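Local atomic coordinates of aldehyde dehydrogenase (Listeria monocytogenes, PDB entry 3K9D), a protein that probably oxidises aldehydes or related oxo compounds with NAD or NADP as electron acceptor. Residues Leu54-His59 / Gly65-Lys70; Met88-Met93 / Asn438-Arg443; Ile157-Ala162 / Gly170-Met175; Tyr338-Leu343 / Tyr367-Gly372. One frame throughout, in Å; residues are numbered along the deposited sequence.

Contact 1 of 4, residues Leu54-His59 / Gly65-Lys70; sequences LAKMAH and GIWQDK
K56 lays its aliphatic chain over one face of the W67 indole, a CH-pi contact that ties helix 51-62 to helix 67-85, two consecutive helices joined by a short loop. K56 CD lies 3.7 Å from the centroid of the six-membered ring and only 15° off its normal, the two side chains crossing at about a right angle. The bend at chi2 of K56 (44°) turns the chain across the indole, while CB sits above the NE1 end. A55 approaches at the ring's edge instead, its CB 3.7 Å from W67 CD1. That same methyl meets K70 CB at 3.6 Å, and further along this lysine K70 CE reaches A58 CB at 3.9 Å. W67 N stands over one face of the H59 imidazole, whereas G65 O lies at the edge, near the ring plane, 3.2 Å from H59 CD2. Second-shell bonds position the partners. The charged end of the lysine, K70 NZ, forms a salt bridge with D246. W67 NE1 donates to E52 O at the start of the first helix, and I66, the N-cap residue of the second, receives K70 N at its carbonyl. D246 also takes the I66 N-H through OD1.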
loop_
_atom_site.group_PDB
_atom_site.type_symbol
_atom_site.label_atom_id
_atom_site.label_comp_id
_atom_site.label_asym_id
_atom_site.label_seq_id
_atom_site.Cartn_x
_atom_site.Cartn_y
_atom_site.Cartn_z
ATOM N N LEU A 54 9.445 25.612 -18.626
ATOM C CA LEU A 54 9.680 24.894 -17.380
ATOM C C LEU A 54 10.984 24.105 -17.398
ATOM O O LEU A 54 11.715 24.108 -16.407
ATOM C CB LEU A 54 8.489 23.986 -17.071
ATOM C CG LEU A 54 7.183 24.750 -16.836
ATOM C CD1 LEU A 54 6.021 23.776 -16.723
ATOM C CD2 LEU A 54 7.300 25.669 -15.588
ATOM N N ALA A 55 11.273 23.445 -18.525
ATOM C CA ALA A 55 12.574 22.784 -18.749
ATOM C C ALA A 55 13.745 23.748 -18.568
ATOM O O ALA A 55 14.703 23.412 -17.877
ATOM C CB ALA A 55 12.632 22.164 -20.136
ATOM N N LYS A 56 13.661 24.941 -19.174
ATOM C CA LYS A 56 14.725 25.957 -19.024
ATOM C C LYS A 56 14.861 26.466 -17.590
ATOM O O LYS A 56 15.978 26.592 -17.106
ATOM C CB LYS A 56 14.557 27.138 -19.996
ATOM C CG LYS A 56 15.793 28.063 -20.124
ATOM C CD LYS A 56 17.119 27.284 -20.244
ATOM C CE LYS A 56 18.257 28.173 -20.677
ATOM N NZ LYS A 56 19.541 27.840 -20.016
ATOM N N MET A 57 13.734 26.749 -16.923
ATOM C CA MET A 57 13.741 27.128 -15.497
ATOM C C MET A 57 14.485 26.091 -14.635
ATOM O O MET A 57 15.396 26.441 -13.879
ATOM C CB MET A 57 12.317 27.366 -14.952
ATOM C CG MET A 57 11.660 28.661 -15.429
ATOM S SD MET A 57 10.039 29.042 -14.710
ATOM C CE MET A 57 10.556 29.883 -13.207
ATOM N N ALA A 58 14.122 24.822 -14.792
ATOM C CA ALA A 58 14.702 23.733 -13.999
ATOM C C ALA A 58 16.196 23.551 -14.285
ATOM O O ALA A 58 16.987 23.311 -13.361
ATOM C CB ALA A 58 13.941 22.433 -14.245
ATOM N N HIS A 59 16.569 23.700 -15.557
ATOM C CA HIS A 59 17.961 23.607 -15.993
ATOM C C HIS A 59 18.800 24.735 -15.390
ATOM O O HIS A 59 19.889 24.480 -14.875
ATOM C CB HIS A 59 18.049 23.603 -17.535
ATOM C CG HIS A 59 19.445 23.487 -18.066
ATOM N ND1 HIS A 59 20.044 24.476 -18.817
ATOM C CD2 HIS A 59 20.362 22.499 -17.950
ATOM C CE1 HIS A 59 21.271 24.105 -19.133
ATOM N NE2 HIS A 59 21.490 22.911 -18.616
ATOM N N GLY A 65 21.351 18.600 -15.879
ATOM C CA GLY A 65 20.779 18.115 -17.116
ATOM C C GLY A 65 20.989 18.908 -18.382
ATOM O O GLY A 65 21.862 19.773 -18.466
ATOM N N ILE A 66 20.171 18.569 -19.372
ATOM C CA ILE A 66 20.238 19.142 -20.709
ATOM C C ILE A 66 18.858 19.750 -21.001
ATOM O O ILE A 66 17.830 19.086 -20.833
ATOM C CB ILE A 66 20.604 18.056 -21.750
ATOM C CG1 ILE A 66 21.995 17.496 -21.463
ATOM C CG2 ILE A 66 20.539 18.603 -23.185
ATOM C CD1 ILE A 66 22.311 16.183 -22.173
ATOM N N TRP A 67 18.835 21.022 -21.392
ATOM C CA TRP A 67 17.570 21.695 -21.717
ATOM C C TRP A 67 16.670 20.844 -22.619
ATOM O O TRP A 67 15.553 20.513 -22.223
ATOM C CB TRP A 67 17.835 23.086 -22.311
ATOM C CG TRP A 67 16.596 23.957 -22.576
ATOM C CD1 TRP A 67 15.290 23.691 -22.246
ATOM C CD2 TRP A 67 16.591 25.246 -23.195
ATOM N NE1 TRP A 67 14.477 24.721 -22.652
ATOM C CE2 TRP A 67 15.251 25.690 -23.233
ATOM C CE3 TRP A 67 17.591 26.065 -23.733
ATOM C CZ2 TRP A 67 14.886 26.925 -23.787
ATOM C CZ3 TRP A 67 17.228 27.287 -24.281
ATOM C CH2 TRP A 67 15.888 27.703 -24.304
ATOM N N GLN A 68 17.175 20.451 -23.790
ATOM C CA GLN A 68 16.451 19.591 -24.750
ATOM C C GLN A 68 15.794 18.363 -24.102
ATOM O O GLN A 68 14.614 18.093 -24.330
ATOM C CB GLN A 68 17.392 19.140 -25.882
ATOM C CG GLN A 68 16.680 18.429 -27.061
ATOM C CD GLN A 68 17.614 18.031 -28.207
ATOM O OE1 GLN A 68 18.759 18.490 -28.295
ATOM N NE2 GLN A 68 17.119 17.174 -29.098
ATOM N N ASP A 69 16.568 17.635 -23.298
ATOM C CA ASP A 69 16.094 16.422 -22.630
ATOM C C ASP A 69 14.977 16.651 -21.605
ATOM O O ASP A 69 14.051 15.842 -21.514
ATOM C CB ASP A 69 17.272 15.661 -22.008
ATOM C CG ASP A 69 18.210 15.035 -23.072
ATOM O OD1 ASP A 69 17.858 14.991 -24.272
ATOM O OD2 ASP A 69 19.291 14.570 -22.697
ATOM N N LYS A 70 15.070 17.744 -20.849
ATOM C CA LYS A 70 14.015 18.148 -19.904
ATOM C C LYS A 70 12.705 18.560 -20.595
ATOM O O LYS A 70 11.631 18.445 -19.997
ATOM C CB LYS A 70 14.505 19.290 -19.006
ATOM C CG LYS A 70 15.161 18.857 -17.713
ATOM C CD LYS A 70 16.217 19.864 -17.273
ATOM C CE LYS A 70 16.403 19.863 -15.756
ATOM N NZ LYS A 70 16.582 18.463 -15.202
#

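Contact 2 of 4, residues Met88-Met93 / Asn438-Arg443; sequences MKTIGM and NLFNIR
F440 turns one face of its phenyl ring to the backbone of T90, and this pairing carries nearly the whole contact. T90 O stands 4.2 Å above the F440 ring plane, displaced toward the rim, with F440 CD2 as its nearest atom. T90 also presents its methyl: CG2 lies 4.2 Å from F440 CE2. K89 O comes obliquely, 4.3 Å from F440 CZ. With chi1 at 66°, F440 CG sits between the backbone N and the carbonyl carbon, and CB points toward the 88-93 segment. These separations and the absence of any hydrogen bond across the contact mark it as light van der Waals packing. The closest CA pair, T90 and F440 at 7.6 Å, is too far apart for direct strand pairing. T90 is fixed from outside: OG1 bonds to K134 O, and its N-H goes to Q33 OE1. F440 also packs on A106 and L94. Strands 92-97 and 440-447 both run antiparallel to strand 102-116, G92 bonding with A106 and N441 with V107. N441 and R443 also hydrogen-bond to the second subunit; the antiparallel strands and this subunit contact are consistent with the oligomerisation region of the aldehyde dehydrogenase fold.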
loop_
_atom_site.group_PDB
_atom_site.type_symbol
_atom_site.label_atom_id
_atom_site.label_comp_id
_atom_site.label_asym_id
_atom_site.label_seq_id
_atom_site.Cartn_x
_atom_site.Cartn_y
_atom_site.Cartn_z
ATOM N N MET A 88 -9.513 6.015 -18.767
ATOM C CA MET A 88 -9.599 5.168 -17.570
ATOM C C MET A 88 -10.781 5.569 -16.675
ATOM O O MET A 88 -11.080 6.757 -16.528
ATOM C CB MET A 88 -8.297 5.236 -16.772
ATOM C CG MET A 88 -7.096 4.476 -17.384
ATOM S SD MET A 88 -5.556 4.732 -16.452
ATOM C CE MET A 88 -6.012 4.087 -14.830
ATOM N N LYS A 89 -11.444 4.574 -16.085
ATOM C CA LYS A 89 -12.572 4.817 -15.170
ATOM C C LYS A 89 -12.019 4.925 -13.754
ATOM O O LYS A 89 -11.416 3.974 -13.245
ATOM C CB LYS A 89 -13.618 3.696 -15.231
ATOM C CG LYS A 89 -13.562 2.775 -16.441
ATOM C CD LYS A 89 -14.590 3.108 -17.499
ATOM C CE LYS A 89 -14.411 2.180 -18.697
ATOM N NZ LYS A 89 -15.505 2.305 -19.691
ATOM N N THR A 90 -12.192 6.091 -13.131
ATOM C CA THR A 90 -11.533 6.397 -11.852
ATOM C C THR A 90 -12.448 7.060 -10.815
ATOM O O THR A 90 -12.037 7.290 -9.669
ATOM C CB THR A 90 -10.284 7.312 -12.056
ATOM O OG1 THR A 90 -10.683 8.575 -12.608
ATOM C CG2 THR A 90 -9.254 6.657 -12.964
ATOM N N ILE A 91 -13.676 7.367 -11.229
ATOM C CA ILE A 91 -14.614 8.155 -10.435
ATOM C C ILE A 91 -15.947 7.409 -10.293
ATOM O O ILE A 91 -16.527 6.962 -11.281
ATOM C CB ILE A 91 -14.857 9.569 -11.070
ATOM C CG1 ILE A 91 -13.558 10.388 -11.168
ATOM C CG2 ILE A 91 -15.961 10.348 -10.337
ATOM C CD1 ILE A 91 -12.957 10.833 -9.826
ATOM N N GLY A 92 -16.426 7.268 -9.061
ATOM C CA GLY A 92 -17.787 6.761 -8.842
ATOM C C GLY A 92 -17.914 5.269 -9.087
ATOM O O GLY A 92 -16.941 4.539 -8.944
ATOM N N MET A 93 -19.113 4.834 -9.475
ATOM C CA MET A 93 -19.413 3.419 -9.684
ATOM C C MET A 93 -18.604 2.834 -10.837
ATOM O O MET A 93 -18.733 3.281 -11.978
ATOM C CB MET A 93 -20.899 3.222 -9.961
ATOM C CG MET A 93 -21.310 1.776 -10.154
ATOM S SD MET A 93 -21.614 0.951 -8.583
ATOM C CE MET A 93 -23.127 1.766 -8.110
ATOM N N ASN A 438 -3.436 3.596 -8.092
ATOM C CA ASN A 438 -2.776 3.590 -6.785
ATOM C C ASN A 438 -3.246 4.733 -5.885
ATOM O O ASN A 438 -2.731 4.919 -4.772
ATOM C CB ASN A 438 -1.261 3.702 -6.960
ATOM C CG ASN A 438 -0.703 2.650 -7.892
ATOM O OD1 ASN A 438 -0.580 2.884 -9.086
ATOM N ND2 ASN A 438 -0.393 1.481 -7.355
ATOM N N LEU A 439 -4.196 5.518 -6.391
ATOM C CA LEU A 439 -4.638 6.744 -5.734
ATOM C C LEU A 439 -6.153 6.815 -5.547
ATOM O O LEU A 439 -6.721 7.894 -5.378
ATOM C CB LEU A 439 -4.116 7.975 -6.484
ATOM C CG LEU A 439 -2.583 8.074 -6.467
ATOM C CD1 LEU A 439 -2.122 8.920 -7.626
ATOM C CD2 LEU A 439 -2.050 8.610 -5.109
ATOM N N PHE A 440 -6.795 5.657 -5.615
ATOM C CA PHE A 440 -8.144 5.497 -5.069
ATOM C C PHE A 440 -8.284 4.148 -4.378
ATOM O O PHE A 440 -7.597 3.183 -4.744
ATOM C CB PHE A 440 -9.280 5.783 -6.089
ATOM C CG PHE A 440 -9.361 4.824 -7.245
ATOM C CD1 PHE A 440 -10.125 3.663 -7.157
ATOM C CD2 PHE A 440 -8.718 5.107 -8.443
ATOM C CE1 PHE A 440 -10.213 2.782 -8.236
ATOM C CE2 PHE A 440 -8.804 4.239 -9.530
ATOM C CZ PHE A 440 -9.544 3.071 -9.428
ATOM N N ASN A 441 -9.148 4.114 -3.359
ATOM C CA ASN A 441 -9.571 2.886 -2.708
ATOM C C ASN A 441 -10.822 2.375 -3.415
ATOM O O ASN A 441 -11.576 3.152 -3.986
ATOM C CB ASN A 441 -9.936 3.134 -1.234
ATOM C CG ASN A 441 -8.749 3.464 -0.358
ATOM O OD1 ASN A 441 -8.827 4.396 0.443
ATOM N ND2 ASN A 441 -7.663 2.684 -0.459
ATOM N N ILE A 442 -11.054 1.069 -3.353
ATOM C CA ILE A 442 -12.314 0.509 -3.818
ATOM C C ILE A 442 -13.257 0.202 -2.643
ATOM O O ILE A 442 -12.912 -0.563 -1.738
ATOM C CB ILE A 442 -12.084 -0.729 -4.697
ATOM C CG1 ILE A 442 -11.261 -0.327 -5.941
ATOM C CG2 ILE A 442 -13.402 -1.417 -5.044
ATOM C CD1 ILE A 442 -11.650 -1.007 -7.236
ATOM N N ARG A 443 -14.429 0.825 -2.660
ATOM C CA ARG A 443 -15.531 0.457 -1.760
ATOM C C ARG A 443 -16.399 -0.630 -2.401
ATOM O O ARG A 443 -16.861 -0.475 -3.532
ATOM C CB ARG A 443 -16.381 1.681 -1.420
ATOM C CG ARG A 443 -17.715 1.388 -0.729
ATOM C CD ARG A 443 -18.607 2.629 -0.689
ATOM N NE ARG A 443 -17.892 3.797 -0.169
ATOM C CZ ARG A 443 -18.017 5.038 -0.634
ATOM N NH1 ARG A 443 -18.818 5.300 -1.658
ATOM N NH2 ARG A 443 -17.313 6.021 -0.084
#

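Contact 3 of 4, residues Ile157-Ala162 / Gly170-Met175; sequences IISEAA and GAISCM
I172 and S159 meet where helix 148-164 packs against the short strand 172-174. From its CA, I172 directs CB toward the helix, and CB comes 3.7 Å from S159 OG. Here the two arms separate. CG2, anti to the backbone N, stays beside the serine at 4.2 Å from S159 OG. CG1 takes the position anti to the carbonyl carbon (chi1 -57°) and carries the chain one helical turn further along, where the tip, CD1, touches A162 CB at 3.8 Å. S159 and A162 are three residues apart on the helix and so present neighbouring positions to a single isoleucine.

The polar side of the contact follows the strand backbone. S159 OG lies 3.1 Å from I172 O, close enough for a hydrogen bond, although its one proton also has E163 OE2 as a weak partner and the bond is not settled. A water accepts the N-H of I172 at 3.2 Å and lies 3.5 Å from S159 OG in a weak bond, linking the serine to the other polar group of I172. A171 and S173, flanking I172, make the backbone bonds to strand 138-143, A171 with I139 and S173 with I139 and F141.

The fold here is a beta-alpha-beta unit of strand 138-143, helix 148-164 and strand 172-174, the two strands pairing in parallel. I172 packs further on T129 and I133 of helix 121-134, and A162 on I39 and I43 of helix 33-49, burying the contact between the sheet and these helices.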
loop_
_atom_site.group_PDB
_atom_site.type_symbol
_atom_site.label_atom_id
_atom_site.label_comp_id
_atom_site.label_asym_id
_atom_site.label_seq_id
_atom_site.Cartn_x
_atom_site.Cartn_y
_atom_site.Cartn_z
ATOM N N ILE A 157 1.166 27.448 -13.148
ATOM C CA ILE A 157 0.669 27.275 -14.523
ATOM C C ILE A 157 -0.446 26.228 -14.647
ATOM O O ILE A 157 -1.495 26.511 -15.220
ATOM C CB ILE A 157 1.825 26.981 -15.533
ATOM C CG1 ILE A 157 2.609 28.266 -15.828
ATOM C CG2 ILE A 157 1.301 26.381 -16.845
ATOM C CD1 ILE A 157 3.890 28.041 -16.625
ATOM N N ILE A 158 -0.231 25.030 -14.110
ATOM C CA ILE A 158 -1.215 23.953 -14.297
ATOM C C ILE A 158 -2.465 24.142 -13.421
ATOM O O ILE A 158 -3.540 23.649 -13.758
ATOM C CB ILE A 158 -0.574 22.531 -14.164
ATOM C CG1 ILE A 158 -0.158 22.247 -12.725
ATOM C CG2 ILE A 158 0.612 22.371 -15.169
ATOM C CD1 ILE A 158 0.594 20.936 -12.549
ATOM N N SER A 159 -2.290 24.899 -12.331
ATOM C CA SER A 159 -3.317 25.224 -11.349
ATOM C C SER A 159 -4.342 26.171 -11.961
ATOM O O SER A 159 -5.539 25.956 -11.845
ATOM C CB SER A 159 -2.672 25.907 -10.140
ATOM O OG SER A 159 -3.353 25.614 -8.936
ATOM N N GLU A 160 -3.852 27.219 -12.618
ATOM C CA GLU A 160 -4.698 28.184 -13.287
ATOM C C GLU A 160 -5.521 27.568 -14.419
ATOM O O GLU A 160 -6.684 27.921 -14.577
ATOM C CB GLU A 160 -3.873 29.372 -13.785
ATOM C CG GLU A 160 -3.431 30.320 -12.675
ATOM C CD GLU A 160 -2.414 31.363 -13.144
ATOM O OE1 GLU A 160 -1.771 31.985 -12.268
ATOM O OE2 GLU A 160 -2.257 31.560 -14.375
ATOM N N ALA A 161 -4.934 26.642 -15.177
ATOM C CA ALA A 161 -5.649 25.992 -16.289
ATOM C C ALA A 161 -6.680 25.012 -15.746
ATOM O O ALA A 161 -7.781 24.908 -16.280
ATOM C CB ALA A 161 -4.699 25.281 -17.191
ATOM N N ALA A 162 -6.311 24.301 -14.679
ATOM C CA ALA A 162 -7.245 23.443 -13.945
ATOM C C ALA A 162 -8.444 24.252 -13.441
ATOM O O ALA A 162 -9.579 23.880 -13.694
ATOM C CB ALA A 162 -6.543 22.766 -12.788
ATOM N N GLY A 170 -7.089 25.784 -4.514
ATOM C CA GLY A 170 -6.453 25.091 -3.391
ATOM C C GLY A 170 -6.294 23.589 -3.548
ATOM O O GLY A 170 -5.638 22.937 -2.713
ATOM N N ALA A 171 -6.876 23.039 -4.618
ATOM C CA ALA A 171 -6.738 21.617 -4.948
ATOM C C ALA A 171 -5.347 21.262 -5.423
ATOM O O ALA A 171 -4.928 20.117 -5.300
ATOM C CB ALA A 171 -7.753 21.207 -5.989
ATOM N N ILE A 172 -4.640 22.233 -5.991
ATOM C CA ILE A 172 -3.253 22.018 -6.444
ATOM C C ILE A 172 -2.386 23.127 -5.872
ATOM O O ILE A 172 -2.539 24.297 -6.238
ATOM C CB ILE A 172 -3.137 22.003 -8.004
ATOM C CG1 ILE A 172 -4.055 20.924 -8.598
ATOM C CG2 ILE A 172 -1.669 21.828 -8.434
ATOM C CD1 ILE A 172 -4.522 21.225 -9.982
ATOM N N SER A 173 -1.504 22.770 -4.952
ATOM C CA SER A 173 -0.716 23.767 -4.248
ATOM C C SER A 173 0.705 23.295 -3.976
ATOM O O SER A 173 1.041 22.138 -4.218
ATOM C CB SER A 173 -1.424 24.204 -2.949
ATOM O OG SER A 173 -1.567 23.114 -2.044
ATOM N N CYS A 174 1.529 24.196 -3.451
ATOM C CA CYS A 174 2.928 23.908 -3.202
ATOM C C CYS A 174 3.402 24.779 -2.059
ATOM O O CYS A 174 3.053 25.965 -2.010
ATOM C CB CYS A 174 3.742 24.236 -4.467
ATOM S SG CYS A 174 5.482 23.730 -4.474
ATOM N N MET A 175 4.171 24.190 -1.138
ATOM C CA MET A 175 4.933 24.950 -0.134
ATOM C C MET A 175 5.835 25.974 -0.832
ATOM O O MET A 175 6.536 25.643 -1.798
ATOM C CB MET A 175 5.812 24.015 0.706
ATOM C CG MET A 175 5.074 22.888 1.439
ATOM S SD MET A 175 6.170 21.616 2.070
ATOM C CE MET A 175 7.310 22.636 3.005
HETATM O O HOH W 1 -6.311 24.245 -7.759
#

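Contact 4 of 4, residues Tyr338-Leu343 / Tyr367-Gly372; sequences YSREKL and YHEGAG
E369 is gripped through both carboxylate oxygens by the 338-343 loop. R340 NE donates to E369 OE1 at 3.0 Å in a salt bridge whose N-H...O angle of 133° is clearly bent. OE1 is met on its syn side, with the oxygen tilted out of the guanidinium plane, and the two flat groups stand 71° apart, so this is not a coplanar pairing with two parallel bonds. The second bond is straighter: E341 N reaches E369 OE2 at 2.9 Å and 162°, coming from above the carboxylate plane. A water adds a bridge, accepting from R340 NH1 at 3.1 Å and donating to E369 OE2 at 2.7 Å; a second water joins E341 OE1 and E369 OE2 only weakly.

The extended side chain of E369 spans the distance between the backbones. R340 bends at chi3, which brings NE back to the oxygen, and its CG packs 3.4 Å from E369 OE1. Beyond the contact R340 NH2 bonds to G296 O and A334 O, which hold the far end of the guanidinium. The loop is itself braced by K342, whose NZ donates to Y338 O at 2.9 Å and to R340 O at 3.1 Å.

E369 is the first residue to leave helix 355-368, on the way to strand 374-378, and the loop leads into strand 346-352 of the same parallel sheet. G220 and N221, just ahead of strand 223-226, join in: E341 OE2 takes G220 N, while N221 ND2 bonds to S339 O and E369 O. The contact thus gathers connections at the end of the sheet where these strands begin.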
loop_
_atom_site.group_PDB
_atom_site.type_symbol
_atom_site.label_atom_id
_atom_site.label_comp_id
_atom_site.label_asym_id
_atom_site.label_seq_id
_atom_site.Cartn_x
_atom_site.Cartn_y
_atom_site.Cartn_z
ATOM N N TYR A 338 31.616 2.612 -7.947
ATOM C CA TYR A 338 31.072 2.193 -9.263
ATOM C C TYR A 338 29.929 1.174 -9.198
ATOM O O TYR A 338 29.115 1.076 -10.132
ATOM C CB TYR A 338 32.187 1.694 -10.194
ATOM C CG TYR A 338 33.160 2.785 -10.538
ATOM C CD1 TYR A 338 32.723 3.955 -11.167
ATOM C CD2 TYR A 338 34.510 2.669 -10.218
ATOM C CE1 TYR A 338 33.614 4.979 -11.472
ATOM C CE2 TYR A 338 35.403 3.695 -10.509
ATOM C CZ TYR A 338 34.944 4.842 -11.146
ATOM O OH TYR A 338 35.822 5.864 -11.451
ATOM N N SER A 339 29.860 0.436 -8.090
ATOM C CA SER A 339 28.792 -0.532 -7.854
ATOM C C SER A 339 27.524 0.116 -7.299
ATOM O O SER A 339 26.577 -0.584 -6.933
ATOM C CB SER A 339 29.270 -1.638 -6.901
ATOM O OG SER A 339 29.376 -1.160 -5.561
ATOM N N ARG A 340 27.502 1.449 -7.260
ATOM C CA ARG A 340 26.415 2.222 -6.647
ATOM C C ARG A 340 25.831 3.280 -7.594
ATOM O O ARG A 340 26.338 3.497 -8.704
ATOM C CB ARG A 340 26.905 2.871 -5.343
ATOM C CG ARG A 340 27.483 1.867 -4.313
ATOM C CD ARG A 340 27.960 2.542 -3.041
ATOM N NE ARG A 340 26.973 3.491 -2.520
ATOM C CZ ARG A 340 27.190 4.311 -1.492
ATOM N NH1 ARG A 340 26.233 5.137 -1.081
ATOM N NH2 ARG A 340 28.360 4.307 -0.868
ATOM N N GLU A 341 24.757 3.931 -7.158
ATOM C CA GLU A 341 24.002 4.824 -8.019
ATOM C C GLU A 341 24.782 6.113 -8.286
ATOM O O GLU A 341 25.126 6.853 -7.364
ATOM C CB GLU A 341 22.620 5.092 -7.426
ATOM C CG GLU A 341 21.776 6.103 -8.189
ATOM C CD GLU A 341 20.629 6.607 -7.347
ATOM O OE1 GLU A 341 20.887 7.281 -6.323
ATOM O OE2 GLU A 341 19.473 6.321 -7.698
ATOM N N LYS A 342 25.123 6.320 -9.556
ATOM C CA LYS A 342 25.812 7.516 -10.004
ATOM C C LYS A 342 24.856 8.172 -10.972
ATOM O O LYS A 342 24.654 7.684 -12.085
ATOM C CB LYS A 342 27.114 7.164 -10.737
ATOM C CG LYS A 342 28.002 6.171 -10.018
ATOM C CD LYS A 342 29.030 5.514 -10.929
ATOM C CE LYS A 342 28.436 4.540 -11.938
ATOM N NZ LYS A 342 27.794 3.291 -11.414
ATOM N N LEU A 343 24.235 9.256 -10.539
ATOM C CA LEU A 343 23.222 9.916 -11.351
ATOM C C LEU A 343 23.909 10.896 -12.288
ATOM O O LEU A 343 23.750 12.101 -12.163
ATOM C CB LEU A 343 22.198 10.627 -10.465
ATOM C CG LEU A 343 21.158 9.783 -9.728
ATOM C CD1 LEU A 343 20.255 10.684 -8.889
ATOM C CD2 LEU A 343 20.322 8.937 -10.696
ATOM N N TYR A 367 21.420 -6.588 -4.498
ATOM C CA TYR A 367 21.181 -6.811 -3.060
ATOM C C TYR A 367 21.943 -5.845 -2.161
ATOM O O TYR A 367 21.453 -5.488 -1.095
ATOM C CB TYR A 367 21.406 -8.270 -2.656
ATOM C CG TYR A 367 20.260 -9.176 -3.040
ATOM C CD1 TYR A 367 18.944 -8.845 -2.709
ATOM C CD2 TYR A 367 20.486 -10.362 -3.731
ATOM C CE1 TYR A 367 17.882 -9.679 -3.066
ATOM C CE2 TYR A 367 19.438 -11.194 -4.102
ATOM C CZ TYR A 367 18.140 -10.852 -3.760
ATOM O OH TYR A 367 17.105 -11.683 -4.122
ATOM N N HIS A 368 23.114 -5.388 -2.606
ATOM C CA HIS A 368 23.795 -4.289 -1.921
ATOM C C HIS A 368 23.118 -2.928 -2.143
ATOM O O HIS A 368 22.997 -2.143 -1.217
ATOM C CB HIS A 368 25.255 -4.204 -2.328
ATOM C CG HIS A 368 26.099 -5.308 -1.771
ATOM N ND1 HIS A 368 26.147 -6.564 -2.334
ATOM C CD2 HIS A 368 26.954 -5.333 -0.722
ATOM C CE1 HIS A 368 26.981 -7.321 -1.645
ATOM N NE2 HIS A 368 27.488 -6.597 -0.663
ATOM N N GLU A 369 22.707 -2.656 -3.379
ATOM C CA GLU A 369 22.090 -1.387 -3.731
ATOM C C GLU A 369 21.289 -1.534 -5.028
ATOM O O GLU A 369 21.818 -2.001 -6.045
ATOM C CB GLU A 369 23.153 -0.278 -3.862
ATOM C CG GLU A 369 22.576 1.093 -4.194
ATOM C CD GLU A 369 23.541 2.250 -3.941
ATOM O OE1 GLU A 369 24.363 2.173 -3.001
ATOM O OE2 GLU A 369 23.459 3.257 -4.679
ATOM N N GLY A 370 20.017 -1.134 -4.984
ATOM C CA GLY A 370 19.170 -1.136 -6.169
ATOM C C GLY A 370 18.091 -2.198 -6.282
ATOM O O GLY A 370 17.259 -2.117 -7.182
ATOM N N ALA A 371 18.096 -3.190 -5.383
ATOM C CA ALA A 371 17.027 -4.203 -5.323
ATOM C C ALA A 371 15.631 -3.575 -5.366
ATOM O O ALA A 371 15.374 -2.550 -4.724
ATOM C CB ALA A 371 17.172 -5.080 -4.076
ATOM N N GLY A 372 14.744 -4.164 -6.149
ATOM C CA GLY A 372 13.411 -3.604 -6.301
ATOM C C GLY A 372 13.229 -2.587 -7.411
ATOM O O GLY A 372 12.109 -2.351 -7.827
HETATM O O HOH W 2 24.114 5.446 -3.254
HETATM O O HOH W 3 21.554 5.741 -3.377
#

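Near the N terminus, contact 1 closes the short loop between helices 51-62 and 67-85. The second helix leads toward strand 92-97, and contact 2 opens in the turn just before that strand; it closes only with strand 440-447, spanning 344 residues. Contacts 3 and 4 nest within that loop in series, and none of the four cross. Contact 3 completes a local beta-alpha-beta unit in the mixed sheet that contact 2 also reaches. Contact 4 joins loops at the end of the seven-stranded parallel sheet where its strands begin, about 35 Å between centres from contact 3 and on the opposite side of the chain's centre. Contacts 1 and 3 touch through L54 CD2 and I157 CD1, 4.3 Å apart.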